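Local structure of sugar ABC transporter (Sugar-binding protein) (Bacillus halodurans, 4YO7) at residues 221-226 against 248-253; 217-222 against 227-232. The protein binds myo-inositol and is probably the solute-binding component of a bacterial sugar ABC transporter. All coordinates share one frame; numbering follows the deposited sequence.

Interaction 1 of 2, residues 221-226 against 248-253; sequences NWLNSG and EAVGKL. With MG (magnesium ion), chain C.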
# COMPACT_ATOMS: atom_id res chain seq x y z
N ASN A 221 -3.35 -17.05 17.51
CA ASN A 221 -4.31 -18.10 17.22
C ASN A 221 -3.68 -19.20 16.38
O ASN A 221 -3.90 -20.39 16.61
CB ASN A 221 -5.54 -17.50 16.53
CG ASN A 221 -6.36 -16.64 17.48
OD1 ASN A 221 -6.20 -16.74 18.70
ND2 ASN A 221 -7.25 -15.83 16.95
N TRP A 222 -2.87 -18.81 15.41
CA TRP A 222 -2.19 -19.78 14.59
C TRP A 222 -1.24 -20.65 15.40
O TRP A 222 -1.15 -21.86 15.18
CB TRP A 222 -1.42 -19.07 13.50
CG TRP A 222 -2.27 -18.64 12.32
CD1 TRP A 222 -3.57 -18.99 12.04
CD2 TRP A 222 -1.84 -17.81 11.24
NE1 TRP A 222 -3.97 -18.43 10.85
CE2 TRP A 222 -2.92 -17.70 10.34
CE3 TRP A 222 -0.65 -17.15 10.94
CZ2 TRP A 222 -2.83 -16.96 9.16
CZ3 TRP A 222 -0.57 -16.43 9.79
CH2 TRP A 222 -1.65 -16.33 8.91
N LEU A 223 -0.52 -20.02 16.33
CA LEU A 223 0.38 -20.74 17.21
C LEU A 223 -0.39 -21.74 18.07
O LEU A 223 0.09 -22.85 18.33
CB LEU A 223 1.14 -19.75 18.10
CG LEU A 223 2.24 -18.96 17.39
CD1 LEU A 223 2.72 -17.81 18.23
CD2 LEU A 223 3.37 -19.87 17.01
N ASN A 224 -1.59 -21.36 18.49
CA ASN A 224 -2.38 -22.23 19.36
C ASN A 224 -3.06 -23.37 18.61
O ASN A 224 -3.60 -24.28 19.22
CB ASN A 224 -3.45 -21.43 20.10
CG ASN A 224 -2.87 -20.56 21.19
OD1 ASN A 224 -1.78 -20.81 21.70
ND2 ASN A 224 -3.62 -19.53 21.58
N SER A 225 -3.02 -23.31 17.29
CA SER A 225 -3.58 -24.37 16.46
C SER A 225 -2.63 -25.57 16.37
O SER A 225 -3.03 -26.64 15.93
CB SER A 225 -3.89 -23.85 15.06
OG SER A 225 -2.74 -23.80 14.23
N GLY A 226 -1.38 -25.39 16.76
CA GLY A 226 -0.39 -26.44 16.67
C GLY A 226 0.14 -26.70 15.26
O GLY A 226 1.06 -27.50 15.08
N GLU A 248 7.84 -13.66 19.26
CA GLU A 248 8.81 -13.31 20.31
C GLU A 248 8.33 -13.76 21.67
O GLU A 248 9.13 -14.23 22.49
CB GLU A 248 9.05 -11.80 20.39
CG GLU A 248 10.18 -11.32 19.54
CD GLU A 248 10.38 -9.82 19.68
OE1 GLU A 248 9.40 -9.11 20.00
OE2 GLU A 248 11.52 -9.36 19.48
N ALA A 249 7.04 -13.61 21.90
CA ALA A 249 6.44 -13.88 23.20
C ALA A 249 6.55 -15.34 23.62
O ALA A 249 6.54 -15.63 24.83
CB ALA A 249 4.99 -13.45 23.20
N VAL A 250 6.63 -16.26 22.66
CA VAL A 250 6.75 -17.69 22.96
C VAL A 250 8.11 -18.25 22.55
O VAL A 250 8.28 -19.46 22.48
CB VAL A 250 5.63 -18.52 22.27
CG1 VAL A 250 4.27 -18.13 22.81
CG2 VAL A 250 5.67 -18.37 20.73
N GLY A 251 9.06 -17.37 22.28
CA GLY A 251 10.41 -17.78 21.95
C GLY A 251 10.54 -18.56 20.66
O GLY A 251 11.44 -19.38 20.53
N LYS A 252 9.68 -18.28 19.68
CA LYS A 252 9.70 -19.05 18.44
C LYS A 252 10.11 -18.22 17.24
O LYS A 252 10.03 -18.70 16.11
CB LYS A 252 8.34 -19.69 18.20
CG LYS A 252 8.05 -20.83 19.15
CD LYS A 252 6.79 -21.55 18.77
CE LYS A 252 6.28 -22.44 19.90
NZ LYS A 252 4.85 -22.83 19.69
N LEU A 253 10.58 -17.00 17.46
CA LEU A 253 10.94 -16.14 16.35
C LEU A 253 12.13 -16.68 15.55
O LEU A 253 12.21 -16.46 14.34
CB LEU A 253 11.23 -14.72 16.85
CG LEU A 253 11.50 -13.67 15.77
CD1 LEU A 253 10.32 -13.52 14.82
CD2 LEU A 253 11.84 -12.33 16.40
MG MG C . 12.83 -15.61 12.36
O HOH W 1 12.51 -13.67 11.65
O HOH W 2 14.38 -16.17 11.06
O HOH W 3 14.51 -14.70 13.20
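Leu223, in the last turns of helix 212-224, meets Val250 and Lys252, which lie just past the end of helix 237-249. From CB, which points at the 248-253 segment, the leucine chain runs to a CG placed anti to the carbonyl carbon (chi1 -74°), and there it forks. One branch, CD1, meets CG2 of Val250 tip to tip at 3.9 Å. The other, CD2, lies 4.2 Å from CD of Lys252, the nearest lysine atom, in a loose contact with the aliphatic chain; the extended lysine runs back alongside the leucine, the two side chains pointing opposite ways. The contact is thin: only 110 Å² is buried over both sides, and Val250 and Lys252 remain exposed.

Both helices finish close by. Gly251, with positive phi (65°), is the C-prime residue of a Schellman motif, in which Gly251 N bonds to Glu248 O at 3.1 Å and Lys252 N turns back to Leu247 O. On the other segment Ser225 OG bonds to Trp222 O at 2.7 Å, and the same oxygen also accepts from the backbone N of Ser225. Beyond the lysine, the carbonyl O of Leu253 binds a magnesium ion at 2.2 Å; Val256 O and three waters also bind it, so the metal is held through backbone oxygens and solvent.

Leu223 thus bridges the C-terminal ends of two successive helices at the outer surface of the domain built on the four-stranded parallel sheet, while the neighbouring Trp222 turns inward onto Ala172 and Met174 of strand 169-175.

Interaction 2 of 2, residues 217-222 against 227-232; sequences RLMENW and TEIDAV
Met219, present as selenomethionine, packs its SE against CG2 of Val232 at 3.6 Å, and this is the dense end of the contact between helix 212-224 and the chain leading into strand 231-234. With CG anti to the backbone N (chi1 -172°) and bends at chi2 and chi3, the chain crosses Val232 obliquely and brings CE to CD1 of Ile229, 3.8 Å away, where the two side chains meet end on. That same Ile229 CD1 lies 4.1 Å from CB of Trp222, so one methyl sits against two residues of the helix.

The indole itself takes a more distant part: CG1 of Val232 lies at the ring edge, near the ring plane, 4.4 Å from CZ3. Over one face, Leu218 of the same helix places CG 3.8 Å above the ring centre. Met219, Trp222 and Val232 are buried; Met219 also touches Ala243 and Ala246 of helix 237-249, and Trp222 reaches Leu204 of strand 200-207.

Toward the connection between the segments the packing loosens. Thr227 is partly exposed, and its side chain comes no nearer to the helix than 4.6 Å; its OG1 is hydrogen-bonded to Ser225 OG. Across this side the backbones draw near without bonding, Trp222 O standing 4.3 Å from Thr227 N.

Methyl groups, a selenium, the CB methylene of Trp222 and its indole edge make up the touching side-chain surface, and polar pairing plays no part between the segments. Between these two segments the helix is therefore held against strand 231-234 and its lead-in by apolar packing, while backbone hydrogen bonds, such as that between Val232 and Ile257, run within the sheet.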
# COMPACT_ATOMS: atom_id res chain seq x y z
N ARG A 217 -2.76 -10.96 17.06
CA ARG A 217 -3.83 -11.84 17.51
C ARG A 217 -3.93 -13.03 16.59
O ARG A 217 -4.02 -14.16 17.05
CB ARG A 217 -5.18 -11.11 17.58
CG ARG A 217 -6.33 -12.00 18.03
CD ARG A 217 -7.60 -11.21 18.34
NE ARG A 217 -8.19 -10.64 17.13
CZ ARG A 217 -9.15 -11.22 16.41
NH1 ARG A 217 -9.65 -12.40 16.76
NH2 ARG A 217 -9.61 -10.62 15.32
N LEU A 218 -3.85 -12.80 15.29
CA LEU A 218 -3.92 -13.87 14.33
C LEU A 218 -2.76 -14.84 14.54
O LEU A 218 -2.95 -16.05 14.58
CB LEU A 218 -3.93 -13.33 12.90
CG LEU A 218 -3.96 -14.34 11.77
CD1 LEU A 218 -5.11 -15.35 11.97
CD2 LEU A 218 -4.05 -13.62 10.41
N MSE A 219 -1.54 -14.31 14.67
CA MSE A 219 -0.38 -15.16 14.91
C MSE A 219 -0.56 -16.00 16.18
O MSE A 219 -0.22 -17.19 16.20
CB MSE A 219 0.89 -14.35 15.03
CG MSE A 219 2.15 -15.16 15.10
SE MSE A 219 2.59 -15.91 13.38
CE MSE A 219 2.38 -17.77 13.82
N GLU A 220 -1.08 -15.38 17.24
CA GLU A 220 -1.34 -16.09 18.49
C GLU A 220 -2.27 -17.28 18.25
O GLU A 220 -2.02 -18.38 18.77
CB GLU A 220 -1.96 -15.14 19.52
CG GLU A 220 -0.96 -14.20 20.19
CD GLU A 220 -1.62 -13.12 21.06
OE1 GLU A 220 -2.87 -13.05 21.13
OE2 GLU A 220 -0.88 -12.32 21.67
N ASN A 221 -3.35 -17.05 17.51
CA ASN A 221 -4.31 -18.10 17.22
C ASN A 221 -3.68 -19.20 16.38
O ASN A 221 -3.90 -20.39 16.61
CB ASN A 221 -5.54 -17.50 16.53
CG ASN A 221 -6.36 -16.64 17.48
OD1 ASN A 221 -6.20 -16.74 18.70
ND2 ASN A 221 -7.25 -15.83 16.95
N TRP A 222 -2.87 -18.81 15.41
CA TRP A 222 -2.19 -19.78 14.59
C TRP A 222 -1.24 -20.65 15.40
O TRP A 222 -1.15 -21.86 15.18
CB TRP A 222 -1.42 -19.07 13.50
CG TRP A 222 -2.27 -18.64 12.32
CD1 TRP A 222 -3.57 -18.99 12.04
CD2 TRP A 222 -1.84 -17.81 11.24
NE1 TRP A 222 -3.97 -18.43 10.85
CE2 TRP A 222 -2.92 -17.70 10.34
CE3 TRP A 222 -0.65 -17.15 10.94
CZ2 TRP A 222 -2.83 -16.96 9.16
CZ3 TRP A 222 -0.57 -16.43 9.79
CH2 TRP A 222 -1.65 -16.33 8.91
N THR A 227 -0.43 -26.02 14.26
CA THR A 227 0.01 -26.14 12.87
C THR A 227 1.48 -25.80 12.75
O THR A 227 1.95 -24.83 13.33
CB THR A 227 -0.78 -25.19 11.96
OG1 THR A 227 -2.17 -25.45 12.10
CG2 THR A 227 -0.37 -25.36 10.51
N GLU A 228 2.23 -26.60 11.99
CA GLU A 228 3.65 -26.34 11.79
C GLU A 228 3.80 -25.26 10.73
O GLU A 228 3.24 -25.37 9.64
CB GLU A 228 4.39 -27.60 11.39
CG GLU A 228 4.36 -28.67 12.47
CD GLU A 228 5.48 -29.68 12.33
OE1 GLU A 228 5.94 -29.90 11.19
OE2 GLU A 228 5.91 -30.24 13.36
N ILE A 229 4.54 -24.20 11.07
CA ILE A 229 4.74 -23.04 10.20
C ILE A 229 6.23 -22.79 10.02
O ILE A 229 6.97 -22.72 11.00
CB ILE A 229 4.07 -21.78 10.80
CG1 ILE A 229 2.57 -22.00 11.01
CG2 ILE A 229 4.33 -20.54 9.94
CD1 ILE A 229 1.87 -20.86 11.74
N ASP A 230 6.68 -22.63 8.78
CA ASP A 230 8.08 -22.35 8.52
C ASP A 230 8.29 -20.89 8.12
O ASP A 230 9.38 -20.36 8.31
CB ASP A 230 8.62 -23.28 7.43
CG ASP A 230 8.57 -24.71 7.86
OD1 ASP A 230 9.23 -25.05 8.85
OD2 ASP A 230 7.86 -25.51 7.22
N ALA A 231 7.25 -20.25 7.59
CA ALA A 231 7.30 -18.84 7.20
C ALA A 231 5.94 -18.20 7.34
O ALA A 231 4.92 -18.82 7.01
CB ALA A 231 7.79 -18.68 5.79
N VAL A 232 5.95 -16.97 7.82
CA VAL A 232 4.76 -16.13 7.91
C VAL A 232 4.98 -15.02 6.90
O VAL A 232 5.95 -14.28 7.00
CB VAL A 232 4.54 -15.58 9.32
CG1 VAL A 232 3.38 -14.56 9.32
CG2 VAL A 232 4.28 -16.72 10.28

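How the interactions relate
From the N terminus, the chain runs down helix 212-224, turns at Gly226 and re-enters the sheet as strand 231-234; interaction 2 closes this short loop, with four residues between its segments. It then continues through helix 237-249, and the turn after it returns to helix 212-224 in interaction 1, closing a wider loop of 21 intervening residues. The two spans interleave rather than nest: 217-222 starts before 221-226, and 227-232 falls before 248-253, the first segments sharing Asn221 and Trp222. Interaction 2 ties helix 212-224 inward to the four-stranded parallel sheet; interaction 1 ties it laterally, at the surface, to the turn that ends helix 237-249.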